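Local coordinates for protein glucokinase (Streptomyces griseus, PDB 3VGL) that probably catalyses the ATP-dependent phosphorylation of D-glucose to glucose 6-phosphate, as a zinc-containing glucokinase of the ROK family, at residues A[60-66]-A[99-105]. Numbering follows the deposited sequence.
Sequences VGIGAAG and PVVVEND. With NA (sodium ion), chain C; BGC (beta-D-glucopyranose), chain D.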
ATOM      1  N   VAL A  60     -36.035  -2.488 -26.625  1.00 24.90           N
ATOM      2  CA  VAL A  60     -35.006  -1.574 -26.097  1.00 23.36           C
ATOM      3  C   VAL A  60     -34.104  -2.354 -25.141  1.00 23.04           C
ATOM      4  O   VAL A  60     -34.591  -2.998 -24.212  1.00 23.60           O
ATOM      5  CB  VAL A  60     -35.632  -0.346 -25.361  1.00 22.89           C
ATOM      6  CG1 VAL A  60     -34.560   0.554 -24.751  1.00 21.54           C
ATOM      7  CG2 VAL A  60     -36.522   0.493 -26.303  1.00 23.65           C
ATOM      8  N   GLY A  61     -32.795  -2.313 -25.384  1.00 21.15           N
ATOM      9  CA  GLY A  61     -31.822  -2.842 -24.416  1.00 20.89           C
ATOM     10  C   GLY A  61     -31.092  -1.682 -23.777  1.00 19.56           C
ATOM     11  O   GLY A  61     -30.588  -0.804 -24.469  1.00 19.53           O
ATOM     12  N   ILE A  62     -30.993  -1.705 -22.447  1.00 18.97           N
ATOM     13  CA  ILE A  62     -30.304  -0.679 -21.699  1.00 19.16           C
ATOM     14  C   ILE A  62     -29.041  -1.301 -21.129  1.00 18.20           C
ATOM     15  O   ILE A  62     -29.116  -2.362 -20.493  1.00 19.71           O
ATOM     16  CB  ILE A  62     -31.198  -0.182 -20.543  1.00 19.06           C
ATOM     17  CG1 ILE A  62     -32.355   0.657 -21.094  1.00 21.45           C
ATOM     18  CG2 ILE A  62     -30.360   0.611 -19.523  1.00 21.17           C
ATOM     19  CD1 ILE A  62     -33.439   0.980 -20.059  1.00 22.73           C
ATOM     20  N   GLY A  63     -27.895  -0.676 -21.399  1.00 16.62           N
ATOM     21  CA  GLY A  63     -26.636  -1.008 -20.686  1.00 15.85           C
ATOM     22  C   GLY A  63     -26.441   0.064 -19.628  1.00 15.60           C
ATOM     23  O   GLY A  63     -26.164   1.214 -19.967  1.00 16.39           O
ATOM     24  N   ALA A  64     -26.600  -0.307 -18.354  1.00 14.67           N
ATOM     25  CA  ALA A  64     -26.619   0.658 -17.276  1.00 14.86           C
ATOM     26  C   ALA A  64     -25.336   0.568 -16.464  1.00 14.84           C
ATOM     27  O   ALA A  64     -24.939  -0.522 -16.098  1.00 15.29           O
ATOM     28  CB  ALA A  64     -27.819   0.380 -16.362  1.00 16.20           C
ATOM     29  N   ALA A  65     -24.743   1.718 -16.144  1.00 14.42           N
ATOM     30  CA  ALA A  65     -23.509   1.762 -15.346  1.00 14.24           C
ATOM     31  C   ALA A  65     -23.782   1.530 -13.845  1.00 14.32           C
ATOM     32  O   ALA A  65     -23.638   2.430 -13.013  1.00 16.10           O
ATOM     33  CB  ALA A  65     -22.799   3.078 -15.570  1.00 14.48           C
ATOM     34  N   GLY A  66     -24.156   0.311 -13.505  1.00 15.23           N
ATOM     35  CA  GLY A  66     -24.300  -0.048 -12.100  1.00 14.63           C
ATOM     36  C   GLY A  66     -24.471  -1.538 -11.935  1.00 15.57           C
ATOM     37  O   GLY A  66     -24.457  -2.289 -12.914  1.00 14.41           O
ATOM     38  N   PRO A  99     -40.860  -3.728 -25.085  1.00 32.32           N
ATOM     39  CA  PRO A  99     -40.144  -4.573 -24.128  1.00 31.40           C
ATOM     40  C   PRO A  99     -38.737  -4.032 -23.891  1.00 29.07           C
ATOM     41  O   PRO A  99     -38.090  -3.549 -24.829  1.00 28.44           O
ATOM     42  CB  PRO A  99     -40.062  -5.931 -24.829  1.00 32.11           C
ATOM     43  CG  PRO A  99     -41.090  -5.900 -25.888  1.00 33.68           C
ATOM     44  CD  PRO A  99     -41.218  -4.466 -26.308  1.00 33.16           C
ATOM     45  N   VAL A 100     -38.285  -4.126 -22.646  1.00 27.93           N
ATOM     46  CA  VAL A 100     -36.967  -3.621 -22.227  1.00 26.33           C
ATOM     47  C   VAL A 100     -36.233  -4.713 -21.455  1.00 25.89           C
ATOM     48  O   VAL A 100     -36.835  -5.457 -20.679  1.00 26.97           O
ATOM     49  CB  VAL A 100     -37.116  -2.343 -21.335  1.00 25.48           C
ATOM     50  CG1 VAL A 100     -35.749  -1.861 -20.761  1.00 24.71           C
ATOM     51  CG2 VAL A 100     -37.839  -1.219 -22.100  1.00 26.06           C
ATOM     52  N   VAL A 101     -34.930  -4.828 -21.703  1.00 24.73           N
ATOM     53  CA  VAL A 101     -34.056  -5.653 -20.877  1.00 24.08           C
ATOM     54  C   VAL A 101     -33.019  -4.689 -20.339  1.00 22.13           C
ATOM     55  O   VAL A 101     -32.616  -3.790 -21.057  1.00 21.62           O
ATOM     56  CB  VAL A 101     -33.391  -6.790 -21.672  1.00 24.75           C
ATOM     57  CG1 VAL A 101     -32.508  -6.252 -22.785  1.00 26.93           C
ATOM     58  CG2 VAL A 101     -32.582  -7.702 -20.752  1.00 25.91           C
ATOM     59  N   VAL A 102     -32.637  -4.855 -19.078  1.00 21.34           N
ATOM     60  CA  VAL A 102     -31.600  -4.016 -18.481  1.00 20.86           C
ATOM     61  C   VAL A 102     -30.387  -4.888 -18.192  1.00 20.53           C
ATOM     62  O   VAL A 102     -30.496  -5.901 -17.505  1.00 22.22           O
ATOM     63  CB  VAL A 102     -32.087  -3.320 -17.182  1.00 20.67           C
ATOM     64  CG1 VAL A 102     -30.948  -2.582 -16.483  1.00 20.11           C
ATOM     65  CG2 VAL A 102     -33.225  -2.361 -17.499  1.00 21.75           C
ATOM     66  N   GLU A 103     -29.236  -4.515 -18.743  1.00 18.66           N
ATOM     67  CA  GLU A 103     -27.998  -5.259 -18.489  1.00 17.86           C
ATOM     68  C   GLU A 103     -26.987  -4.268 -17.924  1.00 17.09           C
ATOM     69  O   GLU A 103     -27.081  -3.074 -18.153  1.00 17.38           O
ATOM     70  CB  GLU A 103     -27.453  -5.867 -19.798  1.00 17.61           C
ATOM     71  CG  GLU A 103     -28.380  -6.900 -20.450  1.00 20.16           C
ATOM     72  CD  GLU A 103     -28.153  -8.341 -20.000  1.00 22.04           C
ATOM     73  OE1 GLU A 103     -27.391  -8.590 -19.038  1.00 22.19           O
ATOM     74  OE2 GLU A 103     -28.764  -9.238 -20.628  1.00 25.85           O
ATOM     75  N   ASN A 104     -25.986  -4.751 -17.203  1.00 16.20           N
ATOM     76  CA  ASN A 104     -24.872  -3.871 -16.859  1.00 14.58           C
ATOM     77  C   ASN A 104     -24.170  -3.409 -18.138  1.00 14.07           C
ATOM     78  O   ASN A 104     -24.027  -4.181 -19.096  1.00 14.08           O
ATOM     79  CB  ASN A 104     -23.921  -4.604 -15.909  1.00 14.42           C
ATOM     80  CG  ASN A 104     -22.596  -3.898 -15.767  1.00 13.78           C
ATOM     81  OD1 ASN A 104     -21.643  -4.218 -16.491  1.00 12.41           O
ATOM     82  ND2 ASN A 104     -22.521  -2.930 -14.857  1.00 13.09           N
ATOM     83  N   ASP A 105     -23.724  -2.155 -18.146  1.00 13.30           N
ATOM     84  CA  ASP A 105     -23.129  -1.557 -19.349  1.00 13.43           C
ATOM     85  C   ASP A 105     -21.902  -2.267 -19.865  1.00 12.99           C
ATOM     86  O   ASP A 105     -21.723  -2.373 -21.068  1.00 14.37           O
ATOM     87  CB  ASP A 105     -22.829  -0.055 -19.152  1.00 13.45           C
ATOM     88  CG  ASP A 105     -21.802   0.224 -18.058  1.00 13.97           C
ATOM     89  OD1 ASP A 105     -21.712  -0.552 -17.100  1.00 14.25           O
ATOM     90  OD2 ASP A 105     -21.096   1.248 -18.146  1.00 15.06           O
TER
HETATM   91 NA    NA C 323     -20.088  -5.730 -15.576  1.00 20.75          NA
HETATM   92  C2  BGC D 324     -19.912   0.526 -11.911  1.00 17.25           C
HETATM   93  C3  BGC D 324     -20.105  -0.565 -12.962  1.00 16.81           C
HETATM   94  C4  BGC D 324     -20.008  -0.001 -14.380  1.00 16.67           C
HETATM   95  C5  BGC D 324     -18.716   0.792 -14.481  1.00 17.12           C
HETATM   96  C6  BGC D 324     -18.538   1.432 -15.862  1.00 17.27           C
HETATM   97  C1  BGC D 324     -18.596   1.243 -12.193  1.00 16.49           C
HETATM   98  O1  BGC D 324     -18.414   2.323 -11.319  1.00 17.45           O
HETATM   99  O2  BGC D 324     -19.800  -0.124 -10.631  1.00 16.33           O
HETATM  100  O3  BGC D 324     -21.338  -1.193 -12.796  1.00 17.84           O
HETATM  101  O4  BGC D 324     -19.963  -1.071 -15.306  1.00 17.24           O
HETATM  102  O5  BGC D 324     -18.658   1.815 -13.499  1.00 16.94           O
HETATM  103  O6  BGC D 324     -19.608   2.315 -16.153  1.00 18.66           O
HETATM  104  O   HOH W   1     -21.427  -5.882 -13.528  1.00  9.91           O
HETATM  105  O   HOH W   2     -19.117  -3.719 -14.636  1.00  7.76           O
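Ala64 O, at the end of its strand, accepts two backbone donors from opposite faces of its carbonyl plane: Asp105 N across the contact at 2.9 Å, and Gly66 N, which closes an inverse gamma turn centred on Ala65. The carbonyl thus ties the turn after one parallel strand to the start of the helix after the other, a worked example of an active site built at the C-terminal ends of parallel strands, here in an actin-like ATPase fold. Behind it the strands pair regularly, from Val60 N to Pro99 O through to Ala64 N to Glu103 O; the bond from Glu103 N to Ile62 O is almost straight (176°). On the face packed by helix 88-96, Ile62 CD1 lies 3.7 Å from Val100 CG1. Glu103, on the other face, turns its carboxylate to a salt bridge with Arg146.

The amide of Asn104 serves protein, sugar and metal. ND2 donates to Gly66 O at 2.8 Å, from above that carbonyl's plane but close to its own amide plane, and also to glucose O4; OD1 binds the sodium ion that Asn107 and Gly136 help to hold, and caps the following helix through a weak bond from Ala106 N. Asp105 takes the sugar in a fork: glucose O4 donates to OD1 at 2.6 Å and glucose O6 to OD2 at 2.7 Å, with Ala65 CB alongside OD2. Replacing Asp105 by an alanine would probably cost O4 and O6 this shared acceptor and leave O6 freer to turn. Because O6 is the hydroxyl that becomes phosphorylated, its bond to this carboxylate is consistent with Asp105 orienting it for attack on ATP.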